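Local coordinates for putative peptide ABC-transport system periplasmic peptide-binding protein (Campylobacter jejuni, PDB 4OEV) that binds nickel(II), here together with oxalate, as the extracytoplasmic receptor of an ABC-type importer, in a solute-binding family generally assigned to peptide transport, at residues 31-35 against 157-163; 424-429 against 440-444; 275-279 against 458-463; 88-92 against 104-110. All blocks are in the same frame, centred on the assembly; numbering follows the deposited sequence.

The nickel ion and oxalate sit in a pocket that includes H26, H480 and H481. Contact 3 lies near it, the side chain of L460 about 9 Å from the oxalate and that of F462 about 9 Å from the nickel ion. Contact 4 is nested inside the chain loop closed by contact 1, their centres 21 Å apart. Contacts 2 and 4 touch: R429 NH2 and E105 OE2 form a salt bridge at 3.3 Å. Contact 2 is likewise nested within the loop closed by contact 3, nearest atoms about 9 Å apart. Contacts 3 and 4, with centres 38 Å apart, lie on opposite sides of the chain's centre.

Contact 1 (31-35 against 157-163); sequences NLVFS and PIGTGPY
Backbone bonds join the end of helix 30-33 to the loop leading into strand 163-169: Y163 N donates to L32 O at 2.9 Å and G161 N to V33 O at 2.6 Å. Both donors stand above the carbonyl planes, the second 50° out of plane. G159 and G161, having no side chains, let the backbones lie close, with the CA atoms of F34 and G161 4.1 Å apart. Two weaker CH...O contacts add to the seam, G159 CA to V33 O and V33 CA to Y163 O, the latter at 3.4 Å.

Apolar contacts occur at both ends of the loop. F34 CZ lies 3.7 Å from P157 CB, the two side chains crossing at about a right angle, and V33 CG1 reaches the same CB at 3.9 Å. L32 and Y163 touch through their CB atoms, and F176 of strand 173-178 packs against both and against V33.

The polar end belongs to S35 and T160. S35 OG, set between its backbone N and carbonyl carbon (chi1 61°), reaches T160 OG1 at 2.6 Å and is also hydrogen-bonded to the hydroxyl of Y183. A water accepts from S35 N at 2.9 Å and from T160 OG1. The loop thus receives the C-terminal carbonyls of the short helix holding N31, a residue seen to bind magnesium in a crystal structure of this protein, whereas the buried I158 O, beside F34 CE1, has no polar partner.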
loop_
_atom_site.group_PDB
_atom_site.type_symbol
_atom_site.label_atom_id
_atom_site.label_comp_id
_atom_site.label_asym_id
_atom_site.label_seq_id
_atom_site.Cartn_x
_atom_site.Cartn_y
_atom_site.Cartn_z
ATOM N N ASN A 31 -11.361 -7.217 -1.076
ATOM C CA ASN A 31 -12.077 -7.073 0.208
ATOM C C ASN A 31 -13.609 -6.977 0.090
ATOM O O ASN A 31 -14.303 -6.941 1.108
ATOM C CB ASN A 31 -11.547 -5.845 0.958
ATOM C CG ASN A 31 -10.221 -6.114 1.649
ATOM O OD1 ASN A 31 -9.151 -5.830 1.095
ATOM N ND2 ASN A 31 -10.281 -6.645 2.870
ATOM N N LEU A 32 -14.144 -6.935 -1.132
ATOM C CA LEU A 32 -15.610 -7.002 -1.331
ATOM C C LEU A 32 -16.060 -8.469 -1.398
ATOM O O LEU A 32 -17.050 -8.880 -0.772
ATOM C CB LEU A 32 -16.009 -6.293 -2.613
ATOM C CG LEU A 32 -15.574 -4.827 -2.683
ATOM C CD1 LEU A 32 -15.903 -4.237 -4.031
ATOM C CD2 LEU A 32 -16.285 -4.048 -1.577
ATOM N N VAL A 33 -15.316 -9.257 -2.169
ATOM C CA VAL A 33 -15.648 -10.661 -2.398
ATOM C C VAL A 33 -15.188 -11.578 -1.259
ATOM O O VAL A 33 -15.848 -12.580 -0.926
ATOM C CB VAL A 33 -15.021 -11.106 -3.748
ATOM C CG1 VAL A 33 -15.286 -12.565 -4.054
ATOM C CG2 VAL A 33 -15.533 -10.204 -4.873
ATOM N N PHE A 34 -14.057 -11.247 -0.643
ATOM C CA PHE A 34 -13.479 -12.152 0.360
ATOM C C PHE A 34 -13.509 -11.548 1.746
ATOM O O PHE A 34 -13.670 -10.323 1.897
ATOM C CB PHE A 34 -12.041 -12.507 -0.011
ATOM C CG PHE A 34 -11.928 -13.206 -1.325
ATOM C CD1 PHE A 34 -11.982 -14.595 -1.384
ATOM C CD2 PHE A 34 -11.803 -12.487 -2.500
ATOM C CE1 PHE A 34 -11.899 -15.252 -2.609
ATOM C CE2 PHE A 34 -11.716 -13.125 -3.730
ATOM C CZ PHE A 34 -11.749 -14.522 -3.785
ATOM N N SER A 35 -13.401 -12.406 2.754
ATOM C CA SER A 35 -13.205 -11.925 4.105
ATOM C C SER A 35 -12.239 -12.841 4.790
ATOM O O SER A 35 -12.132 -14.022 4.420
ATOM C CB SER A 35 -14.531 -11.839 4.864
ATOM O OG SER A 35 -15.110 -13.121 4.938
ATOM N N PRO A 157 -14.342 -14.929 -9.028
ATOM C CA PRO A 157 -14.019 -15.304 -7.646
ATOM C C PRO A 157 -15.259 -15.673 -6.836
ATOM O O PRO A 157 -16.300 -15.029 -6.985
ATOM C CB PRO A 157 -13.355 -14.038 -7.093
ATOM C CG PRO A 157 -14.019 -12.935 -7.839
ATOM C CD PRO A 157 -14.229 -13.475 -9.240
ATOM N N ILE A 158 -15.144 -16.718 -6.012
ATOM C CA ILE A 158 -16.167 -17.062 -5.043
ATOM C C ILE A 158 -15.567 -16.811 -3.650
ATOM O O ILE A 158 -14.478 -17.317 -3.352
ATOM C CB ILE A 158 -16.619 -18.539 -5.188
ATOM C CG1 ILE A 158 -17.436 -18.753 -6.468
ATOM C CG2 ILE A 158 -17.397 -18.969 -3.973
ATOM C CD1 ILE A 158 -18.807 -18.042 -6.468
ATOM N N GLY A 159 -16.245 -16.030 -2.804
ATOM C CA GLY A 159 -15.704 -15.703 -1.488
ATOM C C GLY A 159 -16.709 -15.763 -0.339
ATOM O O GLY A 159 -17.853 -16.237 -0.508
ATOM N N THR A 160 -16.296 -15.316 0.847
ATOM C CA THR A 160 -17.227 -15.247 1.968
ATOM C C THR A 160 -17.627 -13.773 2.209
ATOM O O THR A 160 -18.388 -13.501 3.128
ATOM C CB THR A 160 -16.632 -15.791 3.274
ATOM O OG1 THR A 160 -15.332 -15.210 3.427
ATOM C CG2 THR A 160 -16.480 -17.357 3.272
ATOM N N GLY A 161 -17.132 -12.847 1.376
ATOM C CA GLY A 161 -17.301 -11.405 1.612
ATOM C C GLY A 161 -18.723 -10.827 1.460
ATOM O O GLY A 161 -19.678 -11.584 1.243
ATOM N N PRO A 162 -18.888 -9.485 1.652
ATOM C CA PRO A 162 -20.234 -8.860 1.570
ATOM C C PRO A 162 -20.827 -8.778 0.160
ATOM O O PRO A 162 -22.031 -8.554 -0.028
ATOM C CB PRO A 162 -20.010 -7.443 2.113
ATOM C CG PRO A 162 -18.470 -7.151 1.843
ATOM C CD PRO A 162 -17.862 -8.544 2.147
ATOM N N TYR A 163 -19.989 -8.971 -0.837
ATOM C CA TYR A 163 -20.415 -8.773 -2.207
ATOM C C TYR A 163 -20.065 -9.941 -3.122
ATOM O O TYR A 163 -18.919 -10.419 -3.142
ATOM C CB TYR A 163 -19.803 -7.473 -2.750
ATOM C CG TYR A 163 -20.618 -6.266 -2.354
ATOM C CD1 TYR A 163 -21.801 -5.983 -3.025
ATOM C CD2 TYR A 163 -20.230 -5.419 -1.315
ATOM C CE1 TYR A 163 -22.584 -4.903 -2.682
ATOM C CE2 TYR A 163 -21.036 -4.313 -0.955
ATOM C CZ TYR A 163 -22.208 -4.074 -1.657
ATOM O OH TYR A 163 -23.071 -3.017 -1.367
HETATM O O HOH W 1 -13.355 -15.192 1.973
#

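Contact 2 (424-429 against 440-444); sequences ALQKAR and YYKDF
L425 and A428 pack against F444 and Y441 in an antiparallel helical hairpin, helix 419-429 against helix 434-450, whose segment axes approach to 8.2 Å at 161°. The tight side is mostly carbon on carbon. L425 CD2 sits over the centre of the F444 ring, 3.6 Å from its centroid, and also meets the edge of Y441 near the plane of that ring. A428 CB lies over the face of Y441, nearer its hydroxyl end, at 3.3 Å from CZ. F444 holds its CG anti to the backbone N (chi1 164°), which turns the ring toward L425. Between these rings and Y440, the small A424 lets the backbones close in, its CB 3.5 Å from both Y440 O and F444 N. On this buried flank a water bridges the helices, donating to L425 O at 3.0 Å and accepting from Y441 OH at 2.8 Å, and R429 directs its guanidinium out of the hairpin to D391 and E105.

The other side is more exposed to solvent. D443 meets A424 through CB, and its carboxylate pairs with K439. The ammonium end of K427 leads away, but its aliphatic part covers the Y440 face, CB 3.7 Å from the ring centroid and CD 3.8 Å from CE1.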
loop_
_atom_site.group_PDB
_atom_site.type_symbol
_atom_site.label_atom_id
_atom_site.label_comp_id
_atom_site.label_asym_id
_atom_site.label_seq_id
_atom_site.Cartn_x
_atom_site.Cartn_y
_atom_site.Cartn_z
ATOM N N ALA A 424 17.671 -5.403 10.973
ATOM C CA ALA A 424 16.734 -4.722 11.832
ATOM C C ALA A 424 15.331 -5.211 11.554
ATOM O O ALA A 424 14.598 -5.527 12.484
ATOM C CB ALA A 424 16.840 -3.208 11.642
ATOM N N LEU A 425 14.948 -5.274 10.286
ATOM C CA LEU A 425 13.594 -5.708 9.940
ATOM C C LEU A 425 13.346 -7.175 10.246
ATOM O O LEU A 425 12.205 -7.600 10.540
ATOM C CB LEU A 425 13.337 -5.475 8.483
ATOM C CG LEU A 425 13.257 -3.982 8.088
ATOM C CD1 LEU A 425 13.001 -3.908 6.625
ATOM C CD2 LEU A 425 12.111 -3.277 8.840
ATOM N N GLN A 426 14.387 -7.972 10.117
ATOM C CA GLN A 426 14.248 -9.408 10.398
ATOM C C GLN A 426 14.053 -9.612 11.848
ATOM O O GLN A 426 13.148 -10.366 12.247
ATOM C CB GLN A 426 15.468 -10.194 9.859
ATOM C CG GLN A 426 15.478 -10.326 8.302
ATOM C CD GLN A 426 16.713 -11.073 7.749
ATOM O OE1 GLN A 426 17.360 -11.847 8.457
ATOM N NE2 GLN A 426 17.027 -10.845 6.476
ATOM N N LYS A 427 14.890 -8.977 12.678
ATOM C CA LYS A 427 14.687 -9.086 14.125
ATOM C C LYS A 427 13.331 -8.518 14.523
ATOM O O LYS A 427 12.555 -9.143 15.243
ATOM C CB LYS A 427 15.796 -8.373 14.904
ATOM C CG LYS A 427 17.147 -9.124 14.911
ATOM C CD LYS A 427 18.252 -8.223 15.437
ATOM C CE LYS A 427 19.491 -9.017 15.861
ATOM N NZ LYS A 427 19.746 -10.224 15.027
ATOM N N ALA A 428 13.020 -7.352 13.992
ATOM C CA ALA A 428 11.792 -6.668 14.385
ATOM C C ALA A 428 10.535 -7.504 14.174
ATOM O O ALA A 428 9.623 -7.457 14.983
ATOM C CB ALA A 428 11.670 -5.329 13.578
ATOM N N ARG A 429 10.465 -8.209 13.051
ATOM C CA ARG A 429 9.266 -8.949 12.672
ATOM C C ARG A 429 9.159 -10.297 13.401
ATOM O O ARG A 429 8.049 -10.866 13.540
ATOM C CB ARG A 429 9.244 -9.167 11.137
ATOM C CG ARG A 429 10.181 -10.237 10.626
ATOM C CD ARG A 429 10.408 -10.069 9.147
ATOM N NE ARG A 429 9.182 -10.002 8.332
ATOM C CZ ARG A 429 8.820 -10.956 7.455
ATOM N NH1 ARG A 429 7.731 -10.826 6.703
ATOM N NH2 ARG A 429 9.563 -12.053 7.308
ATOM N N TYR A 440 14.209 -2.442 17.532
ATOM C CA TYR A 440 14.670 -2.866 16.220
ATOM C C TYR A 440 14.166 -1.933 15.100
ATOM O O TYR A 440 14.894 -1.621 14.135
ATOM C CB TYR A 440 14.226 -4.296 15.999
ATOM C CG TYR A 440 14.894 -5.265 16.967
ATOM C CD1 TYR A 440 16.236 -5.112 17.338
ATOM C CD2 TYR A 440 14.189 -6.327 17.502
ATOM C CE1 TYR A 440 16.862 -6.023 18.214
ATOM C CE2 TYR A 440 14.794 -7.231 18.384
ATOM C CZ TYR A 440 16.119 -7.075 18.724
ATOM O OH TYR A 440 16.683 -7.974 19.589
ATOM N N TYR A 441 12.919 -1.483 15.229
ATOM C CA TYR A 441 12.399 -0.499 14.270
ATOM C C TYR A 441 13.188 0.790 14.421
ATOM O O TYR A 441 13.468 1.435 13.434
ATOM C CB TYR A 441 10.876 -0.271 14.482
ATOM C CG TYR A 441 10.129 -1.427 13.910
ATOM C CD1 TYR A 441 10.379 -1.821 12.603
ATOM C CD2 TYR A 441 9.268 -2.202 14.689
ATOM C CE1 TYR A 441 9.762 -2.899 12.059
ATOM C CE2 TYR A 441 8.647 -3.301 14.153
ATOM C CZ TYR A 441 8.889 -3.633 12.827
ATOM O OH TYR A 441 8.299 -4.708 12.241
ATOM N N LYS A 442 13.625 1.142 15.645
ATOM C CA LYS A 442 14.512 2.304 15.743
ATOM C C LYS A 442 15.834 2.072 14.991
ATOM O O LYS A 442 16.282 2.945 14.232
ATOM C CB LYS A 442 14.783 2.662 17.204
ATOM C CG LYS A 442 15.720 3.855 17.375
ATOM C CD LYS A 442 16.242 3.933 18.803
ATOM C CE LYS A 442 16.828 5.292 19.140
ATOM N NZ LYS A 442 18.190 5.524 18.536
ATOM N N ASP A 443 16.430 0.885 15.123
ATOM C CA ASP A 443 17.632 0.533 14.351
ATOM C C ASP A 443 17.375 0.667 12.841
ATOM O O ASP A 443 18.174 1.229 12.089
ATOM C CB ASP A 443 18.076 -0.907 14.662
ATOM C CG ASP A 443 18.654 -1.054 16.060
ATOM O OD1 ASP A 443 19.086 -0.043 16.634
ATOM O OD2 ASP A 443 18.662 -2.189 16.600
ATOM N N PHE A 444 16.232 0.165 12.414
ATOM C CA PHE A 444 15.836 0.256 11.041
ATOM C C PHE A 444 15.764 1.726 10.536
ATOM O O PHE A 444 16.351 2.083 9.487
ATOM C CB PHE A 444 14.483 -0.458 10.894
ATOM C CG PHE A 444 13.756 -0.133 9.604
ATOM C CD1 PHE A 444 14.304 -0.474 8.396
ATOM C CD2 PHE A 444 12.522 0.498 9.620
ATOM C CE1 PHE A 444 13.659 -0.198 7.210
ATOM C CE2 PHE A 444 11.866 0.784 8.446
ATOM C CZ PHE A 444 12.429 0.442 7.227
HETATM O O HOH W 2 9.850 -5.745 10.146
#

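Contact 3 (275-279 against 458-463); sequences LLHDY and AYLDFA
L276 opens a type I' turn, L276 to Y279, that packs against strand 454-467 of the antiparallel sheet and leads into strand 280-282, itself paired with that long strand. The leucine points toward the sheet, its CD1 lying 4.0 Å from A458 CB and 4.2 Å from L460 CD2. Its side chain crosses that of L460 at about a right angle, and L343 of helix 342-357 touches it as well, which places the turn between helix and sheet.

H277 and D278, both with positive phi, carry the chain round the bend, and the turn is closed by the bond from Y279 N to L276 O at 2.8 Å. The reversal brings Y279 up to the strand.

Y279 makes the largest share of the contact. Its carbonyl accepts D461 N at 2.9 Å in a nearly straight bond, 170° at the hydrogen, although the donor stands above the carbonyl plane. With chi1 at -118°, away from the usual staggered values, the ring runs along the strand. CD1 lies against D461 CB at 3.4 Å. Outside the two segments, D461 OD2 forms salt bridges with K237 and R235, and R235 also makes a cation-pi contact with the tyrosine ring, so one arginine links both residues. Further along the ring, F462 O lies at its edge near the plane, 3.8 Å from CE1. The hydroxyl end finishes against A463, with Y279 OH 3.7 Å from A463 CB.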
loop_
_atom_site.group_PDB
_atom_site.type_symbol
_atom_site.label_atom_id
_atom_site.label_comp_id
_atom_site.label_asym_id
_atom_site.label_seq_id
_atom_site.Cartn_x
_atom_site.Cartn_y
_atom_site.Cartn_z
ATOM N N LEU A 275 2.469 23.258 -2.330
ATOM C CA LEU A 275 1.824 22.372 -3.289
ATOM C C LEU A 275 0.629 21.634 -2.689
ATOM O O LEU A 275 -0.451 21.537 -3.311
ATOM C CB LEU A 275 2.822 21.353 -3.831
ATOM C CG LEU A 275 2.270 20.278 -4.757
ATOM C CD1 LEU A 275 1.636 20.911 -6.002
ATOM C CD2 LEU A 275 3.410 19.352 -5.118
ATOM N N LEU A 276 0.818 21.162 -1.463
ATOM C CA LEU A 276 -0.109 20.212 -0.878
ATOM C C LEU A 276 -1.093 20.861 0.033
ATOM O O LEU A 276 -1.938 20.171 0.604
ATOM C CB LEU A 276 0.640 19.138 -0.117
ATOM C CG LEU A 276 1.120 18.099 -1.114
ATOM C CD1 LEU A 276 2.186 17.252 -0.500
ATOM C CD2 LEU A 276 -0.077 17.261 -1.531
ATOM N N HIS A 277 -0.938 22.170 0.210
ATOM C CA HIS A 277 -1.935 22.997 0.890
ATOM C C HIS A 277 -2.308 22.436 2.243
ATOM O O HIS A 277 -3.484 22.416 2.607
ATOM C CB HIS A 277 -3.194 23.141 0.036
ATOM C CG HIS A 277 -2.930 23.594 -1.368
ATOM N ND1 HIS A 277 -2.341 24.807 -1.661
ATOM C CD2 HIS A 277 -3.199 23.008 -2.559
ATOM C CE1 HIS A 277 -2.244 24.942 -2.974
ATOM N NE2 HIS A 277 -2.760 23.864 -3.541
ATOM N N ASP A 278 -1.312 21.920 2.949
ATOM C CA ASP A 278 -1.513 21.333 4.277
ATOM C C ASP A 278 -2.561 20.168 4.304
ATOM O O ASP A 278 -3.248 19.926 5.304
ATOM C CB ASP A 278 -1.871 22.460 5.264
ATOM C CG ASP A 278 -0.723 23.489 5.409
ATOM O OD1 ASP A 278 0.449 23.053 5.541
ATOM O OD2 ASP A 278 -0.984 24.722 5.362
ATOM N N TYR A 279 -2.687 19.491 3.163
ATOM C CA TYR A 279 -3.305 18.171 3.078
ATOM C C TYR A 279 -2.201 17.126 3.195
ATOM O O TYR A 279 -2.288 16.019 2.637
ATOM C CB TYR A 279 -4.054 18.014 1.768
ATOM C CG TYR A 279 -5.530 17.799 1.957
ATOM C CD1 TYR A 279 -6.060 16.511 1.936
ATOM C CD2 TYR A 279 -6.395 18.869 2.159
ATOM C CE1 TYR A 279 -7.418 16.285 2.113
ATOM C CE2 TYR A 279 -7.774 18.658 2.334
ATOM C CZ TYR A 279 -8.272 17.351 2.314
ATOM O OH TYR A 279 -9.621 17.104 2.481
ATOM N N ALA A 458 6.501 13.551 1.743
ATOM C CA ALA A 458 5.354 13.922 2.549
ATOM C C ALA A 458 4.378 12.748 2.797
ATOM O O ALA A 458 4.226 11.875 1.945
ATOM C CB ALA A 458 4.598 15.062 1.897
ATOM N N TYR A 459 3.725 12.779 3.948
ATOM C CA TYR A 459 2.573 11.917 4.246
ATOM C C TYR A 459 1.292 12.634 3.802
ATOM O O TYR A 459 1.174 13.832 3.990
ATOM C CB TYR A 459 2.502 11.606 5.733
ATOM C CG TYR A 459 3.441 10.484 6.157
ATOM C CD1 TYR A 459 2.980 9.182 6.313
ATOM C CD2 TYR A 459 4.769 10.740 6.455
ATOM C CE1 TYR A 459 3.836 8.144 6.734
ATOM C CE2 TYR A 459 5.644 9.708 6.856
ATOM C CZ TYR A 459 5.171 8.425 7.005
ATOM O OH TYR A 459 6.029 7.417 7.402
ATOM N N LEU A 460 0.378 11.906 3.163
ATOM C CA LEU A 460 -0.819 12.498 2.570
ATOM C C LEU A 460 -2.115 12.299 3.371
ATOM O O LEU A 460 -2.333 11.230 3.985
ATOM C CB LEU A 460 -1.024 11.912 1.180
ATOM C CG LEU A 460 0.148 11.927 0.246
ATOM C CD1 LEU A 460 -0.307 11.281 -1.047
ATOM C CD2 LEU A 460 0.600 13.411 -0.011
ATOM N N ASP A 461 -2.963 13.327 3.386
ATOM C CA ASP A 461 -4.370 13.109 3.695
ATOM C C ASP A 461 -5.074 12.829 2.386
ATOM O O ASP A 461 -4.594 13.200 1.312
ATOM C CB ASP A 461 -5.035 14.303 4.362
ATOM C CG ASP A 461 -4.724 14.404 5.805
ATOM O OD1 ASP A 461 -4.001 13.526 6.301
ATOM O OD2 ASP A 461 -5.233 15.344 6.454
ATOM N N PHE A 462 -6.238 12.208 2.476
ATOM C CA PHE A 462 -7.006 11.948 1.276
ATOM C C PHE A 462 -8.329 12.652 1.379
ATOM O O PHE A 462 -8.878 12.809 2.468
ATOM C CB PHE A 462 -7.194 10.439 1.050
ATOM C CG PHE A 462 -5.981 9.788 0.458
ATOM C CD1 PHE A 462 -5.795 9.786 -0.915
ATOM C CD2 PHE A 462 -5.035 9.197 1.266
ATOM C CE1 PHE A 462 -4.652 9.230 -1.499
ATOM C CE2 PHE A 462 -3.871 8.627 0.688
ATOM C CZ PHE A 462 -3.694 8.635 -0.680
ATOM N N ALA A 463 -8.831 13.080 0.227
ATOM C CA ALA A 463 -10.131 13.713 0.171
ATOM C C ALA A 463 -11.112 12.774 -0.516
ATOM O O ALA A 463 -11.022 12.550 -1.726
ATOM C CB ALA A 463 -10.045 15.097 -0.577
#

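Contact 4 (88-92 against 104-110); sequences IEAFK and FEDIKSV
F91 and F104 form an edge-to-face aromatic pair where helix 81-92 packs on the turn and first residues of strand 107-114, at the edge of an antiparallel four-stranded sheet. The F91 edge enters over the middle of the F104 face, CD2 3.6 Å from CZ; the centroids are 4.8 Å apart and the planes at 57°. One helical turn earlier, I88 directs CG2 to the strand, meeting V110 CG2 at 3.6 Å and I107 CD1 at 3.3 Å, tighter than ordinary carbon contact. I88 CG1 lies 4.2 Å from F104 CE2, joining the aromatic and aliphatic parts.

K92 flanks this layer. Its CG stands between the backbone N and the carbonyl carbon (chi1 66°), and the chain extends past F104 O before bending at its last torsion. At its end, K92 NZ donates to I107 O at 3.1 Å, from 35° above the carbonyl plane.

Farther out, F129 of helix 129-132 backs both F104 and I107, while I120 and L122 of the neighbouring strand support I88 and I107. K85 pairs with E89 and also bonds V110 O. The type I turn from F104 to I107 is held by the bond from I107 N to F104 O at 3.2 Å.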
loop_
_atom_site.group_PDB
_atom_site.type_symbol
_atom_site.label_atom_id
_atom_site.label_comp_id
_atom_site.label_asym_id
_atom_site.label_seq_id
_atom_site.Cartn_x
_atom_site.Cartn_y
_atom_site.Cartn_z
ATOM N N ILE A 88 -3.870 -20.808 4.107
ATOM C CA ILE A 88 -2.591 -20.504 4.695
ATOM C C ILE A 88 -1.489 -21.325 4.011
ATOM O O ILE A 88 -0.456 -20.796 3.662
ATOM C CB ILE A 88 -2.621 -20.856 6.186
ATOM C CG1 ILE A 88 -3.295 -19.788 7.020
ATOM C CG2 ILE A 88 -1.254 -21.112 6.708
ATOM C CD1 ILE A 88 -3.404 -20.245 8.474
ATOM N N GLU A 89 -1.742 -22.611 3.755
ATOM C CA GLU A 89 -0.767 -23.409 3.036
ATOM C C GLU A 89 -0.566 -22.909 1.608
ATOM O O GLU A 89 0.570 -22.943 1.071
ATOM C CB GLU A 89 -1.196 -24.876 3.060
ATOM C CG GLU A 89 -0.983 -25.426 4.421
ATOM C CD GLU A 89 -1.382 -26.896 4.567
ATOM O OE1 GLU A 89 -1.956 -27.504 3.635
ATOM O OE2 GLU A 89 -1.083 -27.420 5.641
ATOM N N ALA A 90 -1.641 -22.370 1.038
ATOM C CA ALA A 90 -1.615 -21.869 -0.319
ATOM C C ALA A 90 -0.702 -20.645 -0.445
ATOM O O ALA A 90 0.061 -20.586 -1.393
ATOM C CB ALA A 90 -3.023 -21.515 -0.802
ATOM N N PHE A 91 -0.758 -19.728 0.527
ATOM C CA PHE A 91 0.043 -18.495 0.552
ATOM C C PHE A 91 1.530 -18.807 0.754
ATOM O O PHE A 91 2.391 -18.075 0.281
ATOM C CB PHE A 91 -0.422 -17.574 1.667
ATOM C CG PHE A 91 -1.906 -17.191 1.581
ATOM C CD1 PHE A 91 -2.580 -17.137 0.356
ATOM C CD2 PHE A 91 -2.611 -16.915 2.735
ATOM C CE1 PHE A 91 -3.925 -16.750 0.279
ATOM C CE2 PHE A 91 -3.985 -16.560 2.683
ATOM C CZ PHE A 91 -4.638 -16.490 1.449
ATOM N N LYS A 92 1.848 -19.895 1.455
ATOM C CA LYS A 92 3.264 -20.141 1.724
ATOM C C LYS A 92 3.846 -21.191 0.808
ATOM O O LYS A 92 5.020 -21.501 0.921
ATOM C CB LYS A 92 3.493 -20.552 3.171
ATOM C CG LYS A 92 2.879 -21.917 3.557
ATOM C CD LYS A 92 3.330 -22.328 4.946
ATOM C CE LYS A 92 2.947 -23.801 5.258
ATOM N NZ LYS A 92 4.157 -24.608 5.650
ATOM N N PHE A 104 3.377 -15.383 5.337
ATOM C CA PHE A 104 3.038 -16.775 5.752
ATOM C C PHE A 104 4.155 -17.798 5.710
ATOM O O PHE A 104 3.922 -18.958 6.085
ATOM C CB PHE A 104 1.875 -17.277 4.893
ATOM C CG PHE A 104 0.635 -16.471 5.080
ATOM C CD1 PHE A 104 0.467 -15.268 4.390
ATOM C CD2 PHE A 104 -0.334 -16.854 5.989
ATOM C CE1 PHE A 104 -0.661 -14.485 4.596
ATOM C CE2 PHE A 104 -1.489 -16.078 6.180
ATOM C CZ PHE A 104 -1.648 -14.892 5.491
ATOM N N GLU A 105 5.365 -17.393 5.299
ATOM C CA GLU A 105 6.503 -18.320 5.181
ATOM C C GLU A 105 6.902 -18.903 6.516
ATOM O O GLU A 105 7.548 -19.955 6.598
ATOM C CB GLU A 105 7.736 -17.624 4.565
ATOM C CG GLU A 105 8.221 -16.425 5.414
ATOM C CD GLU A 105 9.430 -15.721 4.805
ATOM O OE1 GLU A 105 10.065 -16.374 3.944
ATOM O OE2 GLU A 105 9.681 -14.507 5.111
ATOM N N ASP A 106 6.531 -18.204 7.573
ATOM C CA ASP A 106 6.947 -18.574 8.900
ATOM C C ASP A 106 6.022 -19.606 9.586
ATOM O O ASP A 106 6.223 -19.966 10.752
ATOM C CB ASP A 106 7.027 -17.322 9.731
ATOM C CG ASP A 106 7.540 -17.589 11.110
ATOM O OD1 ASP A 106 8.524 -18.353 11.238
ATOM O OD2 ASP A 106 6.874 -17.131 12.061
ATOM N N ILE A 107 5.047 -20.113 8.846
ATOM C CA ILE A 107 4.132 -21.125 9.374
ATOM C C ILE A 107 4.734 -22.502 9.205
ATOM O O ILE A 107 5.058 -22.908 8.081
ATOM C CB ILE A 107 2.805 -21.062 8.658
ATOM C CG1 ILE A 107 2.158 -19.737 8.991
ATOM C CG2 ILE A 107 1.880 -22.273 9.091
ATOM C CD1 ILE A 107 1.149 -19.372 8.047
ATOM N N LYS A 108 4.914 -23.213 10.314
ATOM C CA LYS A 108 5.470 -24.541 10.248
ATOM C C LYS A 108 4.413 -25.609 9.962
ATOM O O LYS A 108 4.625 -26.471 9.110
ATOM C CB LYS A 108 6.187 -24.868 11.541
ATOM C CG LYS A 108 6.799 -26.284 11.554
ATOM C CD LYS A 108 7.590 -26.442 12.794
ATOM C CE LYS A 108 8.221 -27.828 12.831
ATOM N NZ LYS A 108 9.160 -27.932 13.973
ATOM N N SER A 109 3.278 -25.535 10.664
ATOM C CA SER A 109 2.197 -26.498 10.517
ATOM C C SER A 109 0.846 -25.872 10.845
ATOM O O SER A 109 0.760 -24.972 11.706
ATOM C CB SER A 109 2.408 -27.701 11.444
ATOM O OG SER A 109 2.393 -27.247 12.792
ATOM N N VAL A 110 -0.183 -26.360 10.156
ATOM C CA VAL A 110 -1.586 -26.004 10.415
ATOM C C VAL A 110 -2.371 -27.284 10.737
ATOM O O VAL A 110 -2.510 -28.150 9.874
ATOM C CB VAL A 110 -2.257 -25.335 9.226
ATOM C CG1 VAL A 110 -3.685 -24.955 9.565
ATOM C CG2 VAL A 110 -1.421 -24.093 8.745
#